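Local coordinates for protein nucleoside-triphosphatase THEP1 (Aquifex aeolicus, PDB 1YE8) that hydrolyses nucleoside 5'-triphosphates (ATP, GTP, CTP, TTP and UTP) to the diphosphates and phosphate, without kinase activity, at residues T14-K19 and V167-I172; I3-E8 and V134-I139; K101-D106 and P129-V134; R27-W32 and I50-K55. One frame throughout, in Å; residues are numbered along the deposited sequence.

In the fold
From the N terminus, strand 2-6 runs into the phosphate-binding loop and helix 13-24, so the first segments of interactions 2 and 1 follow one another. Interaction 4 closes first, a short loop joining the edge of the parallel sheet to the antiparallel one. Interaction 3 comes next in series, binding strand 102-105 to strand 132-136, and interaction 2 then brings that same strand beside strand 2-6, with Val134 shared by both. Interaction 1 closes last, when the C-terminal helix reaches helix 13-24. The long loops of interactions 1 and 2 cross, and each encloses both 3 and 4. Asp106 of interaction 3 bonds Thr14 and Thr136, linking interactions 1, 2 and 3, and packs on Trp32 of interaction 4.

Interaction 1: residues T14-K19 and V167-I172; sequences TTLVKK and VILEDI. With MG (magnesium ion), chain B; PO4 (phosphate ion), chain E.
The helix that springs from the P-loop (Walker A) touches the C-terminal helix through Leu16, two residues beyond Thr14, which holds magnesium and phosphate. CG of Leu16 stands opposite the backbone N (chi1 174°), out toward helix 168-175, and chi2 spreads the two methyls against it. CD2 lies 3.9 Å from CG2 of Ile168, the two side chains crossing at about a right angle, and it also meets CD1 of Ile172 tip to tip at 4.0 Å. The Leu16 and Leu169 side chains slide past each other in opposite directions, CD1 against CD1. CB of Lys19 lies 4.1 Å from CD2 of Leu169. All of this is apolar contact between helices that run at 51° to each other, with axes 10.9 Å apart at their closest. Ile158 and Leu160 continue the same apolar layer, touching Ile168, while Ile20 is packed by Leu169 and Ile172.

At the beginning of the segment the chemistry changes. OG1 of Thr14 sits beside its own backbone N and binds magnesium at 2.1 Å. The metal also takes O1 of the phosphate and three waters. That same O1 accepts a nearly straight bond from the Thr14 N, 3.0 Å long with an angle of 173° at the hydrogen. OG1 is also hydrogen-bonded with Asp106 OD2 and Thr33 O, and the amides of Gly10, Gly12 and Lys13 hold the phosphate, which probably came from the crystallisation liquor. A threonine on magnesium and backbone amides wrapped round a phosphate at a helix start are the signature of the P-loop NTPase fold.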
loop_
_atom_site.group_PDB
_atom_site.type_symbol
_atom_site.label_atom_id
_atom_site.label_comp_id
_atom_site.label_asym_id
_atom_site.label_seq_id
_atom_site.Cartn_x
_atom_site.Cartn_y
_atom_site.Cartn_z
ATOM N N THR A 14 -6.883 -2.632 4.268
ATOM C CA THR A 14 -5.744 -2.841 5.184
ATOM C C THR A 14 -5.828 -4.192 5.891
ATOM O O THR A 14 -4.839 -4.908 5.987
ATOM C CB THR A 14 -5.686 -1.713 6.211
ATOM O OG1 THR A 14 -5.502 -0.465 5.528
ATOM C CG2 THR A 14 -4.456 -1.852 7.130
ATOM N N THR A 15 -7.020 -4.536 6.363
ATOM C CA THR A 15 -7.244 -5.802 7.034
ATOM C C THR A 15 -6.859 -6.965 6.138
ATOM O O THR A 15 -6.189 -7.899 6.576
ATOM C CB THR A 15 -8.717 -5.914 7.444
ATOM O OG1 THR A 15 -8.940 -5.043 8.552
ATOM C CG2 THR A 15 -9.060 -7.321 7.982
ATOM N N LEU A 16 -7.284 -6.914 4.881
ATOM C CA LEU A 16 -6.913 -7.947 3.933
ATOM C C LEU A 16 -5.392 -7.969 3.700
ATOM O O LEU A 16 -4.776 -9.040 3.695
ATOM C CB LEU A 16 -7.657 -7.749 2.614
ATOM C CG LEU A 16 -7.292 -8.668 1.459
ATOM C CD1 LEU A 16 -7.488 -10.157 1.811
ATOM C CD2 LEU A 16 -8.115 -8.307 0.247
ATOM N N VAL A 17 -4.789 -6.792 3.490
ATOM C CA VAL A 17 -3.340 -6.727 3.326
ATOM C C VAL A 17 -2.605 -7.369 4.523
ATOM O O VAL A 17 -1.660 -8.121 4.317
ATOM C CB VAL A 17 -2.861 -5.285 3.043
ATOM C CG1 VAL A 17 -1.331 -5.184 3.148
ATOM C CG2 VAL A 17 -3.313 -4.846 1.661
ATOM N N LYS A 18 -3.063 -7.105 5.749
ATOM C CA LYS A 18 -2.441 -7.698 6.935
ATOM C C LYS A 18 -2.546 -9.232 6.926
ATOM O O LYS A 18 -1.596 -9.927 7.284
ATOM C CB LYS A 18 -3.020 -7.083 8.203
ATOM C CG LYS A 18 -2.541 -5.653 8.418
ATOM C CD LYS A 18 -3.267 -4.959 9.549
ATOM C CE LYS A 18 -2.944 -5.566 10.901
ATOM N NZ LYS A 18 -3.648 -4.816 11.973
ATOM N N LYS A 19 -3.685 -9.748 6.481
ATOM C CA LYS A 19 -3.858 -11.199 6.362
ATOM C C LYS A 19 -2.879 -11.761 5.334
ATOM O O LYS A 19 -2.305 -12.834 5.533
ATOM C CB LYS A 19 -5.280 -11.555 5.922
ATOM C CG LYS A 19 -6.370 -11.376 6.955
ATOM C CD LYS A 19 -7.741 -11.598 6.283
ATOM C CE LYS A 19 -8.886 -11.477 7.247
ATOM N NZ LYS A 19 -10.162 -11.718 6.517
ATOM N N VAL A 167 -13.737 -14.403 1.311
ATOM C CA VAL A 167 -13.388 -15.475 0.369
ATOM C C VAL A 167 -12.196 -15.115 -0.534
ATOM O O VAL A 167 -11.494 -15.997 -1.042
ATOM C CB VAL A 167 -14.634 -15.953 -0.464
ATOM C CG1 VAL A 167 -15.368 -14.781 -1.086
ATOM C CG2 VAL A 167 -14.253 -16.966 -1.541
ATOM N N ILE A 168 -11.940 -13.823 -0.705
ATOM C CA ILE A 168 -10.964 -13.373 -1.704
ATOM C C ILE A 168 -9.488 -13.724 -1.409
ATOM O O ILE A 168 -8.683 -13.838 -2.333
ATOM C CB ILE A 168 -11.147 -11.854 -1.977
ATOM C CG1 ILE A 168 -10.464 -11.452 -3.289
ATOM C CG2 ILE A 168 -10.660 -11.023 -0.791
ATOM C CD1 ILE A 168 -11.263 -11.773 -4.552
ATOM N N LEU A 169 -9.148 -13.907 -0.136
ATOM C CA LEU A 169 -7.762 -14.191 0.243
ATOM C C LEU A 169 -7.103 -15.346 -0.526
ATOM O O LEU A 169 -5.990 -15.198 -1.011
ATOM C CB LEU A 169 -7.626 -14.379 1.762
ATOM C CG LEU A 169 -6.235 -14.680 2.328
ATOM C CD1 LEU A 169 -5.270 -13.520 2.029
ATOM C CD2 LEU A 169 -6.321 -14.915 3.819
ATOM N N GLU A 170 -7.790 -16.486 -0.647
ATOM C CA GLU A 170 -7.210 -17.656 -1.311
ATOM C C GLU A 170 -6.978 -17.474 -2.821
ATOM O O GLU A 170 -5.992 -17.996 -3.380
ATOM C CB GLU A 170 -8.037 -18.922 -1.029
ATOM C CG GLU A 170 -7.998 -19.403 0.423
ATOM C CD GLU A 170 -6.596 -19.618 0.996
ATOM O OE1 GLU A 170 -5.627 -19.877 0.240
ATOM O OE2 GLU A 170 -6.476 -19.550 2.232
ATOM N N ASP A 171 -7.877 -16.740 -3.475
ATOM C CA ASP A 171 -7.704 -16.380 -4.880
ATOM C C ASP A 171 -6.372 -15.634 -5.053
ATOM O O ASP A 171 -5.556 -15.972 -5.926
ATOM C CB ASP A 171 -8.884 -15.524 -5.370
ATOM C CG ASP A 171 -10.230 -16.225 -5.210
ATOM O OD1 ASP A 171 -10.262 -17.474 -5.176
ATOM O OD2 ASP A 171 -11.312 -15.607 -5.099
ATOM N N ILE A 172 -6.165 -14.636 -4.189
ATOM C CA ILE A 172 -4.945 -13.825 -4.193
ATOM C C ILE A 172 -3.711 -14.688 -3.919
ATOM O O ILE A 172 -2.734 -14.639 -4.675
ATOM C CB ILE A 172 -5.066 -12.661 -3.160
ATOM C CG1 ILE A 172 -6.142 -11.663 -3.614
ATOM C CG2 ILE A 172 -3.709 -11.953 -2.961
ATOM C CD1 ILE A 172 -6.483 -10.594 -2.567
HETATM MG MG MG B . -6.839 1.017 4.843
HETATM P P PO4 E . -10.066 -0.046 4.639
HETATM O O1 PO4 E . -8.557 -0.202 4.574
HETATM O O2 PO4 E . -10.724 -0.850 5.719
HETATM O O3 PO4 E . -10.609 -0.504 3.310
HETATM O O4 PO4 E . -10.418 1.409 4.833
HETATM O O HOH W 1 -5.434 2.288 5.604
HETATM O O HOH W 2 -6.174 1.021 3.084
HETATM O O HOH W 3 -7.869 0.614 6.960
#

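Interaction 2: residues I3-E8 and V134-I139; sequences IIITGE and VATIPI. With NA (sodium ion), chain C.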
loop_
_atom_site.group_PDB
_atom_site.type_symbol
_atom_site.label_atom_id
_atom_site.label_comp_id
_atom_site.label_asym_id
_atom_site.label_seq_id
_atom_site.Cartn_x
_atom_site.Cartn_y
_atom_site.Cartn_z
ATOM N N ILE A 3 -0.845 -7.451 -7.613
ATOM C CA ILE A 3 -2.213 -7.537 -7.092
ATOM C C ILE A 3 -2.606 -6.144 -6.624
ATOM O O ILE A 3 -1.951 -5.596 -5.712
ATOM C CB ILE A 3 -2.287 -8.505 -5.863
ATOM C CG1 ILE A 3 -1.664 -9.882 -6.160
ATOM C CG2 ILE A 3 -3.728 -8.619 -5.370
ATOM C CD1 ILE A 3 -2.425 -10.689 -7.185
ATOM N N ILE A 4 -3.645 -5.573 -7.239
ATOM C CA ILE A 4 -4.118 -4.235 -6.887
ATOM C C ILE A 4 -5.483 -4.390 -6.248
ATOM O O ILE A 4 -6.438 -4.845 -6.889
ATOM C CB ILE A 4 -4.205 -3.333 -8.134
ATOM C CG1 ILE A 4 -2.844 -3.248 -8.825
ATOM C CG2 ILE A 4 -4.702 -1.938 -7.727
ATOM C CD1 ILE A 4 -2.817 -2.447 -10.077
ATOM N N ILE A 5 -5.584 -3.988 -4.984
ATOM C CA ILE A 5 -6.823 -4.098 -4.214
ATOM C C ILE A 5 -7.431 -2.713 -4.063
ATOM O O ILE A 5 -6.787 -1.772 -3.593
ATOM C CB ILE A 5 -6.550 -4.715 -2.824
ATOM C CG1 ILE A 5 -5.931 -6.109 -2.953
ATOM C CG2 ILE A 5 -7.853 -4.756 -1.993
ATOM C CD1 ILE A 5 -5.203 -6.576 -1.703
ATOM N N THR A 6 -8.683 -2.584 -4.479
ATOM C CA THR A 6 -9.396 -1.325 -4.367
ATOM C C THR A 6 -10.744 -1.558 -3.698
ATOM O O THR A 6 -11.110 -2.701 -3.429
ATOM C CB THR A 6 -9.473 -0.665 -5.773
ATOM O OG1 THR A 6 -9.912 0.695 -5.663
ATOM C CG2 THR A 6 -10.475 -1.373 -6.738
ATOM N N GLY A 7 -11.450 -0.483 -3.375
ATOM C CA GLY A 7 -12.748 -0.615 -2.747
ATOM C C GLY A 7 -13.054 0.586 -1.887
ATOM O O GLY A 7 -12.205 1.460 -1.701
ATOM N N GLU A 8 -14.270 0.622 -1.351
ATOM C CA GLU A 8 -14.740 1.791 -0.607
ATOM C C GLU A 8 -13.924 2.002 0.668
ATOM O O GLU A 8 -13.401 1.038 1.235
ATOM C CB GLU A 8 -16.242 1.669 -0.279
ATOM C CG GLU A 8 -17.192 1.375 -1.459
ATOM C CD GLU A 8 -17.231 2.444 -2.570
ATOM O OE1 GLU A 8 -17.074 3.650 -2.220
ATOM O OE2 GLU A 8 -17.456 2.086 -3.792
ATOM N N VAL A 134 1.781 -6.450 -3.794
ATOM C CA VAL A 134 0.387 -6.280 -3.361
ATOM C C VAL A 134 0.227 -4.830 -2.933
ATOM O O VAL A 134 0.929 -4.370 -2.027
ATOM C CB VAL A 134 0.023 -7.214 -2.188
ATOM C CG1 VAL A 134 -1.380 -6.916 -1.654
ATOM C CG2 VAL A 134 0.138 -8.672 -2.635
ATOM N N ALA A 135 -0.681 -4.113 -3.597
ATOM C CA ALA A 135 -0.856 -2.672 -3.314
ATOM C C ALA A 135 -2.337 -2.364 -3.250
ATOM O O ALA A 135 -3.159 -3.073 -3.850
ATOM C CB ALA A 135 -0.182 -1.808 -4.362
ATOM N N THR A 136 -2.685 -1.303 -2.528
ATOM C CA THR A 136 -4.065 -0.844 -2.487
ATOM C C THR A 136 -4.156 0.549 -3.091
ATOM O O THR A 136 -3.208 1.358 -3.022
ATOM C CB THR A 136 -4.587 -0.785 -1.047
ATOM O OG1 THR A 136 -3.731 0.054 -0.263
ATOM C CG2 THR A 136 -4.547 -2.174 -0.414
ATOM N N ILE A 137 -5.318 0.833 -3.671
ATOM C CA ILE A 137 -5.655 2.164 -4.169
ATOM C C ILE A 137 -7.090 2.481 -3.817
ATOM O O ILE A 137 -7.920 1.575 -3.690
ATOM C CB ILE A 137 -5.459 2.302 -5.716
ATOM C CG1 ILE A 137 -6.261 1.238 -6.486
ATOM C CG2 ILE A 137 -3.974 2.314 -6.074
ATOM C CD1 ILE A 137 -6.234 1.453 -7.981
ATOM N N PRO A 138 -7.399 3.768 -3.685
ATOM C CA PRO A 138 -8.790 4.165 -3.461
ATOM C C PRO A 138 -9.654 3.852 -4.677
ATOM O O PRO A 138 -9.148 3.607 -5.781
ATOM C CB PRO A 138 -8.699 5.676 -3.172
ATOM C CG PRO A 138 -7.377 6.105 -3.647
ATOM C CD PRO A 138 -6.480 4.922 -3.745
ATOM N N ILE A 139 -10.962 3.812 -4.454
ATOM C CA ILE A 139 -11.901 3.467 -5.530
ATOM C C ILE A 139 -12.141 4.623 -6.508
ATOM O O ILE A 139 -12.575 4.412 -7.636
ATOM C CB ILE A 139 -13.231 2.923 -4.933
ATOM C CG1 ILE A 139 -14.064 2.163 -5.978
ATOM C CG2 ILE A 139 -14.039 4.031 -4.284
ATOM C CD1 ILE A 139 -13.424 0.877 -6.506
HETATM NA NA NA C . -11.038 0.914 1.937
HETATM O O HOH W 4 -11.612 4.162 -1.644
HETATM O O HOH W 5 -8.355 2.185 2.224
#
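Ile139 lies against the beginning of the phosphate-binding loop. Its CB rests on the carbonyl O of Gly7 at 3.7 Å. From there CG2 turns to the carboxylate of Glu8, 3.7 Å from OE1, while CG1 stands near OE2. At the tip, the side chains of Ile139 and Thr6 cross at about a right angle, CD1 touching both OG1 and CG2. Cut back to an alanine, Ile139 would probably leave the Thr6 side chain and the Glu8 carboxylate without the branches they rest on, opening a gap beside the loop. Earlier in both segments, the parallel strands 3-6 and 134-136 are joined by bonds from Ala135 N to Ile3 O (2.9 Å), Ile5 N to Ala135 O (2.8 Å) and Ile137 N to Ile5 O (3.0 Å). CG2 of Ile4 packs on CD1 of Ile137 at 3.7 Å; CD1 of Ile5 meets CG1 of Val134.

Water bridges Gly7 O and Ile139 N, giving to the first and accepting from the second. Glu8 O binds sodium at 2.5 Å, together with NZ of Lys13. The contact thus passes from regular strand pairing to water and ion at the loop, where backbone oxygens meet polar partners in place of a neighbouring strand.

Interaction 3: residues K101-D106 and P129-V134; sequences KVIIID and PNVNVV
Val102 and Val134 meet obliquely on one face of two parallel strands, CG1 of the first 3.8 Å from CG2 of the second. The strands are the two arms of a beta-alpha-beta crossover, with helix 116-126 between them, in the core sheet of this P-loop, RecA-like fold. On the same face Ile104 lies side by side with Val134 and points the same way, its CD1 at 4.1 Å from CB. Its CG1 is anti to the carbonyl carbon (chi1 -53°), and a further bend at chi2 brings the methyl back over the valine. Helix 13-24 packs on this face through Val17, Val21 and Ile20.

The opposite face carries Ile103 and Val133. The Ile105 and Val133 side chains slant across each other, CD1 against CG1, and Ile103 comes at a similar slant to Val131, its CD1 4.0 Å from CG2. Ile125 of helix 116-126 touches both Ile103 and Val133. Between the faces, Ile103 N donates to Asn132 O at 2.9 Å, Val134 N to Ile103 O at 2.8 Å, and Ile105 N to Val134 O at 2.9 Å.

At the start of the strands OD1 of Asn132 accepts from Met1 N, while its ND2 makes a weak bond to Lys101 O. A water joins the two backbones there, donating to Lys101 O at 2.8 Å and accepting from Asn132 N at 3.0 Å.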
loop_
_atom_site.group_PDB
_atom_site.type_symbol
_atom_site.label_atom_id
_atom_site.label_comp_id
_atom_site.label_asym_id
_atom_site.label_seq_id
_atom_site.Cartn_x
_atom_site.Cartn_y
_atom_site.Cartn_z
ATOM N N LYS A 101 9.813 -12.992 -3.011
ATOM C CA LYS A 101 9.455 -11.814 -2.229
ATOM C C LYS A 101 8.314 -11.044 -2.885
ATOM O O LYS A 101 8.170 -10.992 -4.125
ATOM C CB LYS A 101 10.665 -10.881 -2.027
ATOM C CG LYS A 101 11.853 -11.478 -1.275
ATOM C CD LYS A 101 11.574 -11.831 0.175
ATOM C CE LYS A 101 12.884 -12.247 0.854
ATOM N NZ LYS A 101 12.637 -12.865 2.179
ATOM N N VAL A 102 7.513 -10.441 -2.018
ATOM C CA VAL A 102 6.343 -9.663 -2.422
ATOM C C VAL A 102 6.412 -8.317 -1.719
ATOM O O VAL A 102 6.469 -8.260 -0.480
ATOM C CB VAL A 102 5.022 -10.387 -2.068
ATOM C CG1 VAL A 102 3.823 -9.557 -2.522
ATOM C CG2 VAL A 102 5.002 -11.792 -2.696
ATOM N N ILE A 103 6.424 -7.248 -2.517
ATOM C CA ILE A 103 6.434 -5.879 -1.998
ATOM C C ILE A 103 5.026 -5.512 -1.557
ATOM O O ILE A 103 4.071 -5.768 -2.287
ATOM C CB ILE A 103 6.934 -4.899 -3.089
ATOM C CG1 ILE A 103 8.326 -5.349 -3.587
ATOM C CG2 ILE A 103 6.954 -3.471 -2.541
ATOM C CD1 ILE A 103 8.831 -4.556 -4.777
ATOM N N ILE A 104 4.907 -4.890 -0.382
ATOM C CA ILE A 104 3.598 -4.554 0.206
ATOM C C ILE A 104 3.438 -3.039 0.291
ATOM O O ILE A 104 4.274 -2.373 0.894
ATOM C CB ILE A 104 3.466 -5.159 1.628
ATOM C CG1 ILE A 104 3.767 -6.664 1.624
ATOM C CG2 ILE A 104 2.117 -4.812 2.228
ATOM C CD1 ILE A 104 2.797 -7.558 0.843
ATOM N N ILE A 105 2.385 -2.493 -0.326
ATOM C CA ILE A 105 2.203 -1.028 -0.335
ATOM C C ILE A 105 0.736 -0.684 -0.058
ATOM O O ILE A 105 -0.092 -0.649 -0.987
ATOM C CB ILE A 105 2.634 -0.395 -1.704
ATOM C CG1 ILE A 105 3.968 -0.971 -2.222
ATOM C CG2 ILE A 105 2.727 1.139 -1.550
ATOM C CD1 ILE A 105 4.405 -0.372 -3.561
ATOM N N ASP A 106 0.400 -0.417 1.198
ATOM C CA ASP A 106 -0.960 0.025 1.542
ATOM C C ASP A 106 -0.779 1.362 2.254
ATOM O O ASP A 106 -0.261 1.396 3.378
ATOM C CB ASP A 106 -1.653 -1.018 2.441
ATOM C CG ASP A 106 -2.908 -0.488 3.094
ATOM O OD1 ASP A 106 -3.841 -0.064 2.365
ATOM O OD2 ASP A 106 -3.052 -0.469 4.330
ATOM N N PRO A 129 8.377 -5.282 -14.464
ATOM C CA PRO A 129 7.770 -6.611 -14.624
ATOM C C PRO A 129 8.382 -7.674 -13.712
ATOM O O PRO A 129 7.726 -8.699 -13.491
ATOM C CB PRO A 129 8.098 -6.970 -16.082
ATOM C CG PRO A 129 9.292 -6.150 -16.418
ATOM C CD PRO A 129 9.081 -4.843 -15.682
ATOM N N ASN A 130 9.592 -7.438 -13.201
ATOM C CA ASN A 130 10.375 -8.459 -12.500
ATOM C C ASN A 130 10.151 -8.560 -10.999
ATOM O O ASN A 130 10.911 -9.245 -10.309
ATOM C CB ASN A 130 11.880 -8.265 -12.744
ATOM C CG ASN A 130 12.235 -8.157 -14.224
ATOM O OD1 ASN A 130 11.824 -8.991 -15.042
ATOM N ND2 ASN A 130 12.998 -7.120 -14.577
ATOM N N VAL A 131 9.130 -7.875 -10.479
ATOM C CA VAL A 131 8.848 -7.921 -9.049
ATOM C C VAL A 131 7.377 -8.174 -8.785
ATOM O O VAL A 131 6.519 -7.728 -9.560
ATOM C CB VAL A 131 9.295 -6.627 -8.297
ATOM C CG1 VAL A 131 10.798 -6.389 -8.415
ATOM C CG2 VAL A 131 8.510 -5.361 -8.728
ATOM N N ASN A 132 7.100 -8.875 -7.689
ATOM C CA ASN A 132 5.734 -9.089 -7.211
ATOM C C ASN A 132 5.319 -8.028 -6.207
ATOM O O ASN A 132 6.134 -7.600 -5.370
ATOM C CB ASN A 132 5.603 -10.470 -6.574
ATOM C CG ASN A 132 6.024 -11.579 -7.506
ATOM O OD1 ASN A 132 5.533 -11.679 -8.630
ATOM N ND2 ASN A 132 6.956 -12.413 -7.051
ATOM N N VAL A 133 4.064 -7.592 -6.300
ATOM C CA VAL A 133 3.552 -6.517 -5.445
ATOM C C VAL A 133 2.110 -6.760 -5.051
ATOM O O VAL A 133 1.307 -7.217 -5.873
ATOM C CB VAL A 133 3.612 -5.123 -6.153
ATOM C CG1 VAL A 133 3.218 -3.994 -5.187
ATOM C CG2 VAL A 133 4.988 -4.846 -6.770
ATOM N N VAL A 134 1.781 -6.450 -3.794
ATOM C CA VAL A 134 0.387 -6.280 -3.361
ATOM C C VAL A 134 0.227 -4.830 -2.933
ATOM O O VAL A 134 0.929 -4.370 -2.027
ATOM C CB VAL A 134 0.023 -7.214 -2.188
ATOM C CG1 VAL A 134 -1.380 -6.916 -1.654
ATOM C CG2 VAL A 134 0.138 -8.672 -2.635
HETATM O O HOH W 6 9.483 -10.387 -6.541
#

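Interaction 4: residues R27-W32 and I50-K55; sequences RAIGFW and ITTEGK
A chain corner at Gly30 is gripped by one threonine through both side chain and backbone: Gly30 N donates to OG1 of Thr52 at 3.0 Å, and Thr52 N returns a bond to Gly30 O at 2.9 Å. The backbone angles at Gly30 would jam a CB against the preceding carbonyl O, so glycine fits this corner, where the chain leaves strand 28-29 of the parallel sheet and enters the antiparallel one. Beyond it strands 31-36 and 46-51 form a beta hairpin. Trp32 and Ile50 are a hydrogen-bonded pair, N to O in both directions at 2.9 Å; Phe31 and Thr51 are the non-hydrogen-bonded pair beside it.

The indole of Trp32 folds back over its partner strand, CG standing between the backbone N and the carbonyl carbon (chi1 61°). CB of Ile50 lies over the face of the five-membered ring, a CH-pi contact 4.1 Å from the centroid, and CG2 of Ile50 touches CZ2 at 3.6 Å. The carbonyl O of Ile50 is above the same indole, offset toward the rim. At the ring edge, CZ3 meets CG2 of Thr52 at 4.0 Å. NE1 is taken by Glu34, and Thr14 and Lys18 lie against the indole. With a leucine here, Ile50 would probably lose the flat face against it, Thr52 its ring-edge neighbour and Glu34 its indole N-H partner.

At the end of strand 46-51, Thr51 OG1 accepts from Glu53 N, an ST turn inside a type I turn. Threonine groups thus fix the corner and turn, backbone bonds join the strands, and the indole adds apolar contact with Ile50.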
loop_
_atom_site.group_PDB
_atom_site.type_symbol
_atom_site.label_atom_id
_atom_site.label_comp_id
_atom_site.label_asym_id
_atom_site.label_seq_id
_atom_site.Cartn_x
_atom_site.Cartn_y
_atom_site.Cartn_z
ATOM N N ARG A 27 8.341 -13.571 3.176
ATOM C CA ARG A 27 8.271 -13.151 1.776
ATOM C C ARG A 27 7.796 -11.705 1.633
ATOM O O ARG A 27 8.097 -11.060 0.630
ATOM C CB ARG A 27 7.314 -14.040 0.995
ATOM C CG ARG A 27 7.811 -15.468 0.796
ATOM C CD ARG A 27 6.724 -16.386 0.254
ATOM N NE ARG A 27 6.397 -16.030 -1.124
ATOM C CZ ARG A 27 5.404 -16.567 -1.817
ATOM N NH1 ARG A 27 4.645 -17.504 -1.261
ATOM N NH2 ARG A 27 5.187 -16.188 -3.069
ATOM N N ALA A 28 7.038 -11.214 2.611
ATOM C CA ALA A 28 6.387 -9.910 2.499
ATOM C C ALA A 28 7.275 -8.813 3.061
ATOM O O ALA A 28 7.722 -8.914 4.208
ATOM C CB ALA A 28 5.056 -9.932 3.222
ATOM N N ILE A 29 7.537 -7.775 2.260
ATOM C CA ILE A 29 8.340 -6.629 2.723
ATOM C C ILE A 29 7.656 -5.339 2.277
ATOM O O ILE A 29 7.364 -5.172 1.088
ATOM C CB ILE A 29 9.797 -6.663 2.180
ATOM C CG1 ILE A 29 10.472 -8.031 2.373
ATOM C CG2 ILE A 29 10.609 -5.551 2.815
ATOM C CD1 ILE A 29 11.737 -8.237 1.473
ATOM N N GLY A 30 7.409 -4.421 3.207
ATOM C CA GLY A 30 6.773 -3.158 2.854
ATOM C C GLY A 30 6.050 -2.541 4.031
ATOM O O GLY A 30 6.538 -2.580 5.163
ATOM N N PHE A 31 4.872 -1.980 3.783
ATOM C CA PHE A 31 4.139 -1.320 4.844
ATOM C C PHE A 31 2.660 -1.305 4.570
ATOM O O PHE A 31 2.213 -1.435 3.401
ATOM C CB PHE A 31 4.672 0.114 5.090
ATOM C CG PHE A 31 4.327 1.098 3.985
ATOM C CD1 PHE A 31 3.090 1.723 3.943
ATOM C CD2 PHE A 31 5.241 1.368 2.969
ATOM C CE1 PHE A 31 2.771 2.616 2.929
ATOM C CE2 PHE A 31 4.918 2.254 1.941
ATOM C CZ PHE A 31 3.685 2.884 1.932
ATOM N N TRP A 32 1.909 -1.079 5.645
ATOM C CA TRP A 32 0.489 -0.780 5.548
ATOM C C TRP A 32 0.150 0.431 6.398
ATOM O O TRP A 32 1.025 0.992 7.078
ATOM C CB TRP A 32 -0.396 -1.996 5.889
ATOM C CG TRP A 32 -0.215 -2.530 7.294
ATOM C CD1 TRP A 32 -0.924 -2.175 8.411
ATOM C CD2 TRP A 32 0.750 -3.497 7.716
ATOM N NE1 TRP A 32 -0.461 -2.876 9.502
ATOM C CE2 TRP A 32 0.568 -3.690 9.105
ATOM C CE3 TRP A 32 1.747 -4.233 7.058
ATOM C CZ2 TRP A 32 1.354 -4.595 9.853
ATOM C CZ3 TRP A 32 2.532 -5.119 7.806
ATOM C CH2 TRP A 32 2.317 -5.288 9.180
ATOM N N ILE A 50 2.795 1.407 9.319
ATOM C CA ILE A 50 3.371 0.287 10.058
ATOM C C ILE A 50 4.124 -0.554 9.038
ATOM O O ILE A 50 3.537 -0.971 8.041
ATOM C CB ILE A 50 2.267 -0.542 10.743
ATOM C CG1 ILE A 50 1.446 0.371 11.681
ATOM C CG2 ILE A 50 2.896 -1.725 11.487
ATOM C CD1 ILE A 50 0.438 -0.332 12.594
ATOM N N THR A 51 5.422 -0.772 9.246
ATOM C CA THR A 51 6.176 -1.599 8.315
ATOM C C THR A 51 6.134 -3.077 8.666
ATOM O O THR A 51 5.740 -3.460 9.765
ATOM C CB THR A 51 7.630 -1.156 8.172
ATOM O OG1 THR A 51 8.351 -1.559 9.353
ATOM C CG2 THR A 51 7.751 0.385 8.056
ATOM N N THR A 52 6.586 -3.907 7.735
ATOM C CA THR A 52 6.727 -5.330 7.998
ATOM C C THR A 52 7.814 -5.635 9.034
ATOM O O THR A 52 7.935 -6.798 9.434
ATOM C CB THR A 52 7.037 -6.079 6.707
ATOM O OG1 THR A 52 8.048 -5.372 5.973
ATOM C CG2 THR A 52 5.796 -6.135 5.792
ATOM N N GLU A 53 8.572 -4.627 9.479
ATOM C CA GLU A 53 9.523 -4.796 10.594
ATOM C C GLU A 53 8.990 -4.248 11.899
ATOM O O GLU A 53 9.708 -4.219 12.907
ATOM C CB GLU A 53 10.888 -4.168 10.273
ATOM C CG GLU A 53 11.625 -4.837 9.133
ATOM C CD GLU A 53 11.859 -6.334 9.317
ATOM O OE1 GLU A 53 11.861 -6.852 10.477
ATOM O OE2 GLU A 53 12.052 -7.007 8.287
ATOM N N GLY A 54 7.729 -3.830 11.907
ATOM C CA GLY A 54 7.104 -3.365 13.132
ATOM C C GLY A 54 7.412 -1.926 13.493
ATOM O O GLY A 54 7.064 -1.467 14.585
ATOM N N LYS A 55 8.035 -1.178 12.588
ATOM C CA LYS A 55 8.246 0.241 12.827
ATOM C C LYS A 55 6.939 0.977 12.558
ATOM O O LYS A 55 6.231 0.654 11.602
ATOM C CB LYS A 55 9.384 0.802 11.962
ATOM C CG LYS A 55 10.723 0.075 12.104
ATOM C CD LYS A 55 11.343 0.200 13.476
ATOM C CE LYS A 55 12.652 -0.592 13.508
ATOM N NZ LYS A 55 13.773 0.168 12.906
#